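Local coordinates for protein ribosomal RNA methyltransferase, putative (PDB 2PLW) that probably transfers a methyl group from S-adenosylmethionine to a ribose 2'-hydroxyl of ribosomal RNA, this chain being its FtsJ-like methyltransferase domain, at residues Y8-L13 and Y17-K22; G34-V39 and I109-A114; E131-I136 and V152-G157; H138-Y143 and K168-L173. One frame throughout, in Å; residues are numbered along the deposited sequence.

Contact 1 of 4, residues Y8-L13 and Y17-K22; sequences YKLIEL and YLFLKK. With SO4 (sulfate ion), chain B.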
# COMPACT_ATOMS: atom_id res chain seq x y z
N TYR A 8 -3.32 5.65 -13.56
CA TYR A 8 -2.27 5.34 -14.54
C TYR A 8 -0.93 4.98 -13.92
O TYR A 8 -0.15 4.27 -14.54
CB TYR A 8 -2.15 6.47 -15.57
CG TYR A 8 -3.43 6.53 -16.39
CD1 TYR A 8 -3.68 5.58 -17.37
CD2 TYR A 8 -4.40 7.50 -16.14
CE1 TYR A 8 -4.86 5.59 -18.12
CE2 TYR A 8 -5.60 7.52 -16.85
CZ TYR A 8 -5.82 6.56 -17.84
OH TYR A 8 -6.98 6.57 -18.59
N LYS A 9 -0.68 5.44 -12.69
CA LYS A 9 0.51 5.01 -11.94
C LYS A 9 0.41 3.53 -11.56
O LYS A 9 1.39 2.83 -11.59
CB LYS A 9 0.69 5.86 -10.67
CG LYS A 9 1.04 7.30 -11.02
CD LYS A 9 1.48 8.13 -9.82
CE LYS A 9 0.32 8.51 -8.95
NZ LYS A 9 0.49 9.82 -8.26
N LEU A 10 -0.78 3.07 -11.16
CA LEU A 10 -0.92 1.65 -10.83
C LEU A 10 -0.85 0.78 -12.07
O LEU A 10 -0.21 -0.28 -12.07
CB LEU A 10 -2.18 1.37 -10.00
CG LEU A 10 -2.27 -0.09 -9.53
CD1 LEU A 10 -1.06 -0.51 -8.65
CD2 LEU A 10 -3.55 -0.28 -8.75
N ILE A 11 -1.48 1.24 -13.15
CA ILE A 11 -1.37 0.54 -14.44
C ILE A 11 0.11 0.36 -14.85
O ILE A 11 0.52 -0.72 -15.26
CB ILE A 11 -2.20 1.29 -15.52
CG1 ILE A 11 -3.69 1.16 -15.22
CG2 ILE A 11 -1.87 0.76 -16.93
CD1 ILE A 11 -4.56 2.25 -15.84
N GLU A 12 0.91 1.42 -14.72
CA GLU A 12 2.33 1.36 -15.03
C GLU A 12 3.04 0.35 -14.12
O GLU A 12 3.82 -0.48 -14.59
CB GLU A 12 2.94 2.76 -14.87
CG GLU A 12 4.44 2.85 -15.00
CD GLU A 12 4.99 4.25 -14.74
OE1 GLU A 12 4.19 5.22 -14.64
OE2 GLU A 12 6.24 4.37 -14.64
N LEU A 13 2.75 0.42 -12.82
CA LEU A 13 3.36 -0.48 -11.85
C LEU A 13 3.06 -1.94 -12.17
O LEU A 13 3.96 -2.78 -12.17
CB LEU A 13 2.90 -0.14 -10.43
CG LEU A 13 3.58 1.07 -9.79
CD1 LEU A 13 2.78 1.48 -8.56
CD2 LEU A 13 5.03 0.74 -9.43
N TYR A 17 5.66 -4.78 -13.06
CA TYR A 17 5.95 -5.73 -11.99
C TYR A 17 4.99 -6.91 -11.88
O TYR A 17 5.27 -7.84 -11.11
CB TYR A 17 6.10 -5.00 -10.65
CG TYR A 17 7.22 -3.98 -10.68
CD1 TYR A 17 8.56 -4.37 -10.52
CD2 TYR A 17 6.94 -2.63 -10.89
CE1 TYR A 17 9.58 -3.42 -10.54
CE2 TYR A 17 7.95 -1.69 -10.92
CZ TYR A 17 9.26 -2.09 -10.75
OH TYR A 17 10.24 -1.13 -10.80
N LEU A 18 3.89 -6.88 -12.64
CA LEU A 18 2.91 -7.98 -12.78
C LEU A 18 2.56 -8.72 -11.49
O LEU A 18 2.97 -9.88 -11.30
CB LEU A 18 3.36 -9.01 -13.84
CG LEU A 18 3.00 -8.91 -15.33
CD1 LEU A 18 1.47 -8.91 -15.60
CD2 LEU A 18 3.70 -7.74 -15.99
N PHE A 19 1.81 -8.05 -10.63
CA PHE A 19 1.50 -8.57 -9.31
C PHE A 19 0.00 -8.81 -9.14
O PHE A 19 -0.40 -9.57 -8.27
CB PHE A 19 2.05 -7.64 -8.20
CG PHE A 19 1.76 -6.18 -8.43
CD1 PHE A 19 0.53 -5.64 -8.03
CD2 PHE A 19 2.70 -5.35 -9.05
CE1 PHE A 19 0.25 -4.29 -8.23
CE2 PHE A 19 2.42 -3.99 -9.27
CZ PHE A 19 1.20 -3.46 -8.84
N LEU A 20 -0.83 -8.17 -9.97
CA LEU A 20 -2.27 -8.34 -9.86
C LEU A 20 -2.71 -9.63 -10.53
O LEU A 20 -2.76 -9.71 -11.76
CB LEU A 20 -3.04 -7.15 -10.42
CG LEU A 20 -2.83 -5.81 -9.69
CD1 LEU A 20 -3.42 -4.65 -10.52
CD2 LEU A 20 -3.44 -5.83 -8.28
N LYS A 21 -3.03 -10.61 -9.71
CA LYS A 21 -3.22 -11.99 -10.15
C LYS A 21 -4.48 -12.55 -9.52
O LYS A 21 -5.00 -12.00 -8.54
CB LYS A 21 -2.01 -12.83 -9.75
CG LYS A 21 -0.75 -12.57 -10.59
CD LYS A 21 0.50 -13.29 -10.08
CE LYS A 21 1.09 -12.61 -8.83
NZ LYS A 21 2.54 -12.86 -8.51
N LYS A 22 -4.96 -13.67 -10.06
CA LYS A 22 -6.16 -14.33 -9.55
C LYS A 22 -5.97 -14.88 -8.13
O LYS A 22 -4.86 -15.20 -7.73
CB LYS A 22 -6.59 -15.46 -10.50
CG LYS A 22 -5.63 -16.62 -10.58
CD LYS A 22 -6.21 -17.75 -11.44
CE LYS A 22 -5.35 -19.01 -11.40
NZ LYS A 22 -3.97 -18.86 -11.99
S SO4 B . -10.25 7.85 -17.83
O1 SO4 B . -8.93 8.18 -17.28
O2 SO4 B . -10.09 7.74 -19.28
O3 SO4 B . -10.76 6.60 -17.30
O4 SO4 B . -11.19 8.88 -17.46
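L10 and L13, one turn apart on helix 7-17, meet the ring of F19 in the loop that joins this helix to strand 24-29 of the Rossmann-like methyltransferase fold. L10 sends CD1 to the ring edge, close to its plane, 3.7 Å from F19 CZ. L13 adds its CB, 4.0 Å from F19 CE2. F19 reaches them with CG set between its backbone N and carbonyl carbon (chi1 46°), a torsion that turns the ring toward L10 and L13. I109 and L111 of strand 107-112 touch the same ring, so F19 fills the seam between helix and sheet. Further out, L13 CD2 rests 4.1 Å from Y17 CE2. The polar edge begins where the last helical turn closes: Y17 N donates to L13 O over 2.8 Å, with an N-H...O angle of 156°. L18 then leaves the helix with positive phi (41°), and D14 OD1 takes bonds from both F19 N and L20 N, fixing the turn. At the other end of the segment, Y8 OH donates to O1 of a sulfate, probably from the crystallisation liquor, at 2.8 Å; Y2 N binds the same ion.

Contact 2 of 4, residues G34-V39 and I109-A114; sequences GSWCQV and IILSDA. With SAM (S-adenosylmethionine), chain C.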
# COMPACT_ATOMS: atom_id res chain seq x y z
N GLY A 34 -10.46 6.52 -5.17
CA GLY A 34 -10.69 5.10 -5.47
C GLY A 34 -10.22 4.55 -6.78
O GLY A 34 -10.58 3.42 -7.10
N SER A 35 -9.37 5.27 -7.52
CA SER A 35 -8.98 4.79 -8.84
C SER A 35 -8.07 3.57 -8.85
O SER A 35 -8.13 2.78 -9.79
CB SER A 35 -8.42 5.92 -9.74
OG SER A 35 -7.08 6.23 -9.41
N TRP A 36 -7.23 3.39 -7.83
CA TRP A 36 -6.42 2.16 -7.75
C TRP A 36 -7.35 0.98 -7.54
O TRP A 36 -7.14 -0.10 -8.09
CB TRP A 36 -5.36 2.25 -6.62
CG TRP A 36 -4.12 3.00 -7.07
CD1 TRP A 36 -4.03 3.96 -8.07
CD2 TRP A 36 -2.78 2.83 -6.57
NE1 TRP A 36 -2.72 4.38 -8.21
CE2 TRP A 36 -1.93 3.70 -7.32
CE3 TRP A 36 -2.20 2.01 -5.58
CZ2 TRP A 36 -0.56 3.80 -7.08
CZ3 TRP A 36 -0.82 2.08 -5.37
CH2 TRP A 36 -0.02 2.98 -6.11
N CYS A 37 -8.38 1.19 -6.72
CA CYS A 37 -9.39 0.16 -6.50
C CYS A 37 -10.06 -0.19 -7.84
O CYS A 37 -10.28 -1.36 -8.14
CB CYS A 37 -10.41 0.60 -5.47
SG CYS A 37 -9.80 0.39 -3.76
N GLN A 38 -10.37 0.83 -8.63
CA GLN A 38 -10.94 0.59 -9.97
C GLN A 38 -10.00 -0.17 -10.88
O GLN A 38 -10.45 -1.07 -11.58
CB GLN A 38 -11.29 1.92 -10.64
CG GLN A 38 -12.38 2.65 -9.93
CD GLN A 38 -12.62 3.96 -10.59
OE1 GLN A 38 -11.81 4.87 -10.47
NE2 GLN A 38 -13.76 4.09 -11.27
N VAL A 39 -8.71 0.17 -10.87
CA VAL A 39 -7.72 -0.54 -11.70
C VAL A 39 -7.62 -2.00 -11.26
O VAL A 39 -7.57 -2.92 -12.09
CB VAL A 39 -6.32 0.13 -11.61
CG1 VAL A 39 -5.24 -0.77 -12.18
CG2 VAL A 39 -6.33 1.50 -12.31
N ILE A 109 -1.30 -8.88 -1.36
CA ILE A 109 -0.75 -7.71 -2.01
C ILE A 109 -1.17 -6.50 -1.22
O ILE A 109 -2.37 -6.27 -1.01
CB ILE A 109 -1.25 -7.57 -3.48
CG1 ILE A 109 -0.96 -8.85 -4.27
CG2 ILE A 109 -0.63 -6.35 -4.12
CD1 ILE A 109 -1.77 -8.95 -5.61
N ILE A 110 -0.18 -5.77 -0.73
CA ILE A 110 -0.47 -4.55 0.00
C ILE A 110 0.17 -3.40 -0.76
O ILE A 110 1.37 -3.37 -0.96
CB ILE A 110 0.02 -4.62 1.46
CG1 ILE A 110 -0.76 -5.69 2.23
CG2 ILE A 110 -0.16 -3.26 2.16
CD1 ILE A 110 -0.19 -5.92 3.67
N LEU A 111 -0.68 -2.47 -1.18
CA LEU A 111 -0.27 -1.30 -1.95
C LEU A 111 -0.53 -0.05 -1.12
O LEU A 111 -1.54 0.05 -0.42
CB LEU A 111 -1.09 -1.20 -3.25
CG LEU A 111 -1.19 -2.46 -4.12
CD1 LEU A 111 -2.19 -2.32 -5.27
CD2 LEU A 111 0.18 -2.86 -4.67
N SER A 112 0.38 0.91 -1.22
CA SER A 112 0.14 2.20 -0.61
C SER A 112 0.50 3.33 -1.56
O SER A 112 1.65 3.46 -1.99
CB SER A 112 0.90 2.36 0.70
OG SER A 112 0.82 3.69 1.13
N ASP A 113 -0.51 4.13 -1.87
CA ASP A 113 -0.33 5.40 -2.58
C ASP A 113 -0.52 6.56 -1.60
O ASP A 113 -0.75 7.71 -2.03
CB ASP A 113 -1.35 5.49 -3.72
CG ASP A 113 -1.01 6.57 -4.74
OD1 ASP A 113 0.21 6.77 -5.00
OD2 ASP A 113 -1.95 7.20 -5.28
N ALA A 114 -0.42 6.30 -0.29
CA ALA A 114 -0.61 7.36 0.72
C ALA A 114 0.54 8.37 0.71
O ALA A 114 1.66 8.04 0.34
CB ALA A 114 -0.75 6.76 2.13
N SAM C . -4.41 5.93 -5.08
CA SAM C . -5.61 6.83 -4.90
C SAM C . -6.56 6.74 -6.09
O SAM C . -6.16 6.24 -7.14
OXT SAM C . -7.73 7.12 -6.04
CB SAM C . -5.13 8.27 -4.68
CG SAM C . -4.48 8.36 -3.30
SD SAM C . -4.23 10.03 -2.68
CE SAM C . -2.91 10.53 -3.79
C5' SAM C . -3.33 9.74 -1.13
C4' SAM C . -4.29 9.33 -0.01
O4' SAM C . -3.51 8.89 1.10
C3' SAM C . -5.21 10.45 0.52
O3' SAM C . -6.56 10.20 0.20
C2' SAM C . -4.98 10.44 2.04
O2' SAM C . -6.14 10.60 2.86
C1' SAM C . -4.34 9.08 2.24
N9 SAM C . -3.55 8.92 3.46
C8 SAM C . -2.49 9.68 3.91
N7 SAM C . -2.03 9.14 5.06
C5 SAM C . -2.78 8.05 5.34
C6 SAM C . -2.76 7.11 6.37
N6 SAM C . -1.88 7.19 7.36
N1 SAM C . -3.66 6.08 6.38
C2 SAM C . -4.61 5.94 5.38
N3 SAM C . -4.62 6.86 4.34
C4 SAM C . -3.74 7.90 4.34
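W36 and D113 form the tight part of this contact. CB of D113 sits over the six-membered ring of W36 in a CH-pi contact, 3.7 Å from the centroid and only 9° off the ring normal. The carboxylate continues along the same face, its plane 12° from that of the indole, with D113 CG 3.7 Å from W36 CZ2. D113 places it there with CG anti to the backbone N (chi1 -164°). The amino group of S-adenosylmethionine lies over this face too and donates to D113 OD2 at 2.8 Å, so ring and carboxylate together cradle the methionine end of the cofactor. The second oxygen, OD1, is engaged by K153 NZ and Y190 OH, which limits rotation of the carboxylate, while W36 NE1 bonds to A6 O and fixes the indole.

The packing is looser at the rim of the indole. Here L111 CB stands near the ring plane, 3.9 Å from W36 CZ3, and the backbone of S112 passes obliquely at a greater distance. No hydrogen bond joins the two segments directly; polar bridging goes through the ligand. Its carboxylate faces the start of helix 35-43, where the backbone N atoms of G34 and S35 each bond to OXT, both at 2.9 Å, and W36 N makes a weak bond to O. D113, after the fourth strand, is this FtsJ-family site's own grip on the amine; the glycine-containing loop and helix start after the first strand are typical of class I Rossmann-like methyltransferases.

Contact 3 of 4, residues E131-I136 and V152-G157; sequences ELTLSI and VKMYLG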
# COMPACT_ATOMS: atom_id res chain seq x y z
N GLU A 131 8.45 8.75 8.04
CA GLU A 131 7.67 8.37 9.23
C GLU A 131 6.41 7.62 8.81
O GLU A 131 6.10 6.58 9.37
CB GLU A 131 7.31 9.60 10.08
CG GLU A 131 6.47 9.19 11.31
CD GLU A 131 6.09 10.36 12.24
OE1 GLU A 131 5.69 11.43 11.73
OE2 GLU A 131 6.17 10.16 13.48
N LEU A 132 5.72 8.14 7.79
CA LEU A 132 4.51 7.51 7.27
C LEU A 132 4.86 6.15 6.68
O LEU A 132 4.13 5.17 6.89
CB LEU A 132 3.84 8.40 6.21
CG LEU A 132 2.60 7.79 5.54
CD1 LEU A 132 1.56 7.36 6.59
CD2 LEU A 132 2.00 8.79 4.59
N THR A 133 5.96 6.09 5.93
CA THR A 133 6.39 4.84 5.32
C THR A 133 6.69 3.77 6.38
O THR A 133 6.34 2.61 6.24
CB THR A 133 7.61 5.09 4.41
OG1 THR A 133 7.20 5.96 3.34
CG2 THR A 133 8.09 3.77 3.82
N LEU A 134 7.33 4.20 7.46
CA LEU A 134 7.60 3.29 8.57
C LEU A 134 6.29 2.81 9.21
O LEU A 134 6.18 1.63 9.50
CB LEU A 134 8.55 3.94 9.59
CG LEU A 134 9.99 4.05 9.10
CD1 LEU A 134 10.81 4.97 10.02
CD2 LEU A 134 10.62 2.65 9.01
N SER A 135 5.31 3.71 9.41
CA SER A 135 4.01 3.33 10.00
C SER A 135 3.30 2.30 9.14
O SER A 135 2.82 1.28 9.64
CB SER A 135 3.09 4.56 10.22
OG SER A 135 3.65 5.38 11.23
N ILE A 136 3.27 2.56 7.83
CA ILE A 136 2.60 1.66 6.91
C ILE A 136 3.36 0.34 6.86
O ILE A 136 2.73 -0.72 6.85
CB ILE A 136 2.48 2.28 5.50
CG1 ILE A 136 1.51 3.47 5.53
CG2 ILE A 136 1.92 1.24 4.53
CD1 ILE A 136 1.62 4.35 4.30
N VAL A 152 5.02 0.61 -1.80
CA VAL A 152 4.72 1.78 -0.99
C VAL A 152 5.37 3.02 -1.59
O VAL A 152 6.56 3.00 -1.96
CB VAL A 152 5.14 1.57 0.49
CG1 VAL A 152 6.63 1.22 0.62
CG2 VAL A 152 4.75 2.78 1.37
N LYS A 153 4.59 4.09 -1.68
CA LYS A 153 5.11 5.37 -2.17
C LYS A 153 5.83 6.15 -1.07
O LYS A 153 5.46 6.10 0.10
CB LYS A 153 3.98 6.20 -2.77
CG LYS A 153 4.45 7.44 -3.53
CD LYS A 153 3.27 8.17 -4.19
CE LYS A 153 2.24 8.74 -3.26
NZ LYS A 153 1.09 9.31 -4.05
N MET A 154 6.87 6.90 -1.46
CA MET A 154 7.44 7.88 -0.53
C MET A 154 8.11 8.99 -1.31
O MET A 154 8.40 8.82 -2.52
CB MET A 154 8.46 7.23 0.41
CG MET A 154 9.78 6.84 -0.26
SD MET A 154 11.03 6.29 0.93
CE MET A 154 11.08 7.69 2.07
N TYR A 155 8.35 10.12 -0.63
CA TYR A 155 9.21 11.17 -1.21
C TYR A 155 10.64 10.70 -1.18
O TYR A 155 11.17 10.39 -0.11
CB TYR A 155 9.08 12.52 -0.47
CG TYR A 155 7.76 13.20 -0.75
CD1 TYR A 155 7.41 13.59 -2.04
CD2 TYR A 155 6.85 13.44 0.29
CE1 TYR A 155 6.18 14.20 -2.30
CE2 TYR A 155 5.63 14.04 0.04
CZ TYR A 155 5.31 14.42 -1.25
OH TYR A 155 4.10 15.02 -1.51
N LEU A 156 11.28 10.65 -2.35
CA LEU A 156 12.67 10.25 -2.45
C LEU A 156 13.55 11.23 -1.70
O LEU A 156 13.34 12.45 -1.74
CB LEU A 156 13.12 10.18 -3.91
CG LEU A 156 14.59 9.85 -4.22
CD1 LEU A 156 14.94 8.40 -3.96
CD2 LEU A 156 14.94 10.18 -5.67
N GLY A 157 14.55 10.68 -1.02
CA GLY A 157 15.49 11.53 -0.30
C GLY A 157 16.51 10.77 0.48
O GLY A 157 16.77 9.59 0.23
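The first torsion of T133 (-64°) puts OG1 beside its own backbone N and sends CG2 anti to that N; as the CB already faces strand 148-155, both branches can serve the contact. OG1 comes to 3.4 Å from M154 CB and 3.7 Å from K153 O, and CG2 to 4.3 Å from V152 CG2. M154 answers with CG between its backbone N and carbonyl carbon (chi1 72°). Its chain crosses that of T133 at about a right angle, then bends at the thioether to lie among H126 and C130 of the same helix and T160 and L163 of helix 160-168. T133 thus sits over the strand, facing V152 and M154, whose CB atoms point toward the helix.

The axes of the short segments approach to 8.7 Å and run nearly antiparallel, at 162°. This is the return leg of a beta-alpha-beta crossover, in which helix 122-143 carries the chain from strand 107-112 to its parallel neighbour 148-155. Y155 N donates to S129 OG, one turn earlier in the helix.

Between V152 and M154, K153 turns its side chain away from the helix. Its NZ pairs with D113, and a longer, weak ion pair reaches E188. The hydroxyl of T133 is satisfied by S129 O within its own helix. Between 131-136 and 152-157 the meeting is therefore by van der Waals contact, the helix's hydrogen bonds to Y155 lying earlier, at S129 and H126, while K153, the predicted proton acceptor, is directed to the cofactor side.

Contact 4 of 4, residues H138-Y143 and K168-L173; sequences HFMEQY and KGMFQL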
# COMPACT_ATOMS: atom_id res chain seq x y z
N HIS A 138 5.19 -1.07 9.28
CA HIS A 138 4.90 -1.76 10.53
C HIS A 138 3.55 -2.46 10.49
O HIS A 138 3.42 -3.59 10.95
CB HIS A 138 4.94 -0.75 11.68
CG HIS A 138 4.75 -1.38 13.02
ND1 HIS A 138 5.77 -2.03 13.68
CD2 HIS A 138 3.66 -1.48 13.80
CE1 HIS A 138 5.31 -2.50 14.83
NE2 HIS A 138 4.03 -2.18 14.92
N PHE A 139 2.55 -1.78 9.94
CA PHE A 139 1.22 -2.34 9.78
C PHE A 139 1.27 -3.51 8.76
O PHE A 139 0.72 -4.61 8.99
CB PHE A 139 0.26 -1.23 9.36
CG PHE A 139 -1.03 -1.73 8.79
CD1 PHE A 139 -2.06 -2.11 9.62
CD2 PHE A 139 -1.17 -1.87 7.41
CE1 PHE A 139 -3.25 -2.57 9.11
CE2 PHE A 139 -2.37 -2.35 6.87
CZ PHE A 139 -3.41 -2.70 7.72
N MET A 140 1.96 -3.28 7.65
CA MET A 140 2.12 -4.30 6.58
C MET A 140 2.67 -5.63 7.12
O MET A 140 2.14 -6.72 6.82
CB MET A 140 3.03 -3.73 5.45
CG MET A 140 3.49 -4.81 4.39
SD MET A 140 4.78 -5.86 4.87
CE MET A 140 6.14 -4.71 5.06
N GLU A 141 3.71 -5.54 7.94
CA GLU A 141 4.33 -6.72 8.51
C GLU A 141 3.36 -7.61 9.26
O GLU A 141 3.55 -8.84 9.31
CB GLU A 141 5.40 -6.30 9.50
CG GLU A 141 6.78 -6.07 8.94
CD GLU A 141 7.79 -6.28 10.04
OE1 GLU A 141 7.75 -5.51 11.01
OE2 GLU A 141 8.59 -7.26 9.96
N GLN A 142 2.34 -7.01 9.87
CA GLN A 142 1.34 -7.76 10.62
C GLN A 142 0.40 -8.52 9.72
O GLN A 142 -0.02 -9.62 10.08
CB GLN A 142 0.52 -6.82 11.52
CG GLN A 142 1.39 -6.05 12.55
CD GLN A 142 0.62 -4.91 13.21
OE1 GLN A 142 -0.50 -5.09 13.68
NE2 GLN A 142 1.20 -3.72 13.18
N TYR A 143 0.11 -7.95 8.55
CA TYR A 143 -1.00 -8.45 7.70
C TYR A 143 -0.58 -9.13 6.40
O TYR A 143 -1.40 -9.79 5.79
CB TYR A 143 -2.03 -7.33 7.42
CG TYR A 143 -2.82 -7.03 8.67
CD1 TYR A 143 -3.89 -7.83 9.03
CD2 TYR A 143 -2.46 -5.97 9.50
CE1 TYR A 143 -4.61 -7.60 10.21
CE2 TYR A 143 -3.18 -5.72 10.72
CZ TYR A 143 -4.25 -6.54 11.04
OH TYR A 143 -4.99 -6.36 12.21
N LYS A 168 14.61 -5.07 2.53
CA LYS A 168 15.38 -6.21 2.04
C LYS A 168 15.62 -7.22 3.14
O LYS A 168 15.97 -8.37 2.88
CB LYS A 168 16.71 -5.75 1.47
CG LYS A 168 16.60 -5.08 0.11
CD LYS A 168 17.95 -4.68 -0.42
CE LYS A 168 17.83 -4.13 -1.82
NZ LYS A 168 19.20 -3.85 -2.35
N GLY A 169 15.41 -6.80 4.39
CA GLY A 169 15.47 -7.71 5.50
C GLY A 169 14.22 -8.54 5.68
O GLY A 169 14.20 -9.45 6.51
N MET A 170 13.16 -8.27 4.93
CA MET A 170 11.97 -9.08 5.07
C MET A 170 11.36 -9.61 3.77
O MET A 170 10.43 -10.41 3.81
CB MET A 170 10.94 -8.42 5.99
CG MET A 170 10.37 -7.13 5.53
SD MET A 170 9.64 -6.28 6.97
CE MET A 170 10.72 -4.89 7.14
N PHE A 171 11.87 -9.12 2.64
CA PHE A 171 11.44 -9.56 1.31
C PHE A 171 12.61 -10.14 0.53
O PHE A 171 13.75 -9.69 0.67
CB PHE A 171 10.87 -8.40 0.51
CG PHE A 171 9.56 -7.91 1.00
CD1 PHE A 171 8.36 -8.41 0.48
CD2 PHE A 171 9.50 -6.95 2.03
CE1 PHE A 171 7.15 -7.96 0.94
CE2 PHE A 171 8.28 -6.48 2.51
CZ PHE A 171 7.08 -6.98 1.96
N GLN A 172 12.30 -11.09 -0.35
CA GLN A 172 13.35 -11.61 -1.20
C GLN A 172 14.01 -10.51 -2.02
O GLN A 172 15.25 -10.48 -2.10
CB GLN A 172 12.81 -12.69 -2.11
CG GLN A 172 13.92 -13.34 -2.93
CD GLN A 172 13.35 -14.15 -4.04
OE1 GLN A 172 12.16 -14.41 -4.05
NE2 GLN A 172 14.18 -14.51 -5.03
N LEU A 173 13.21 -9.64 -2.64
CA LEU A 173 13.74 -8.56 -3.49
C LEU A 173 13.02 -7.25 -3.25
O LEU A 173 11.81 -7.24 -3.05
CB LEU A 173 13.65 -8.87 -5.00
CG LEU A 173 13.62 -10.19 -5.77
CD1 LEU A 173 12.19 -10.61 -6.04
CD2 LEU A 173 14.34 -9.98 -7.12
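M140 and E141, near the C-terminal end of helix 122-143, meet M170 and F171 at the start of the edge strand 171-176; the contact centres on a Met-aromatic interaction between M140 and F171, joining a helix of the Rossmann-like fold to the edge of its sheet. H138 and F139 face other parts of the chain, H138 NE2 bonding to N78 OD1 and F139 packing on I72 and helix 93-102.

M140 is the first residue to reach across. Its CG is anti to the backbone N (chi1 169°), and bends at the next two torsions bring the thioether to the edge of the F171 ring: SD is 5.2 Å from the centroid and 77° off the ring normal. The methyl follows in the ring plane, with CE 3.8 Å from F171 CE2, and also lies 4.3 Å from M170 SD. Y150 of strand 148-155 touches both M140 and F171, and F196 meets F171 edge-to-face, so the ring lies between helix 122-143 and neighbouring strands of the sheet.

E141 comes next and runs an extended chain across that of M170 at about a right angle. Its CG is 3.5 Å from M170 SD, and OE2 reaches 3.3 Å from the same sulfur, a van der Waals approach. A long, weak ion pair links this carboxylate to R199.

Q142 folds back along the helix, and NE2 bonds to H138 O at 3.1 Å, standing above the carbonyl plane; N78 O takes the same amide. In Y143 the helix ends, its N bonded to M140 O at 2.9 Å.

Contacts 1 and 2 share a core: L10 CB lies 3.5 Å from W36 NE1, and F19 CE1 3.8 Å from L111 CD2. Contact 2 joins contact 3 through the D113 OD1 to K153 NZ salt bridge of 2.9 Å and a probable backbone bond from K153 N to S112 O at 3.0 Å. K9 NZ of contact 1 comes within 4.3 Å of K153 NZ; with D113 and E188 these lysines probably correspond to the K-D-K-E tetrad of RlmE-type enzymes, beside the cofactor. Contact 4 is more remote, M140 standing about 12 Å (side chain to ligand) from S-adenosylmethionine. It shares helix 122-143 with contact 3, and M140 CG meets I110 CD1 of contact 2 at 3.9 Å.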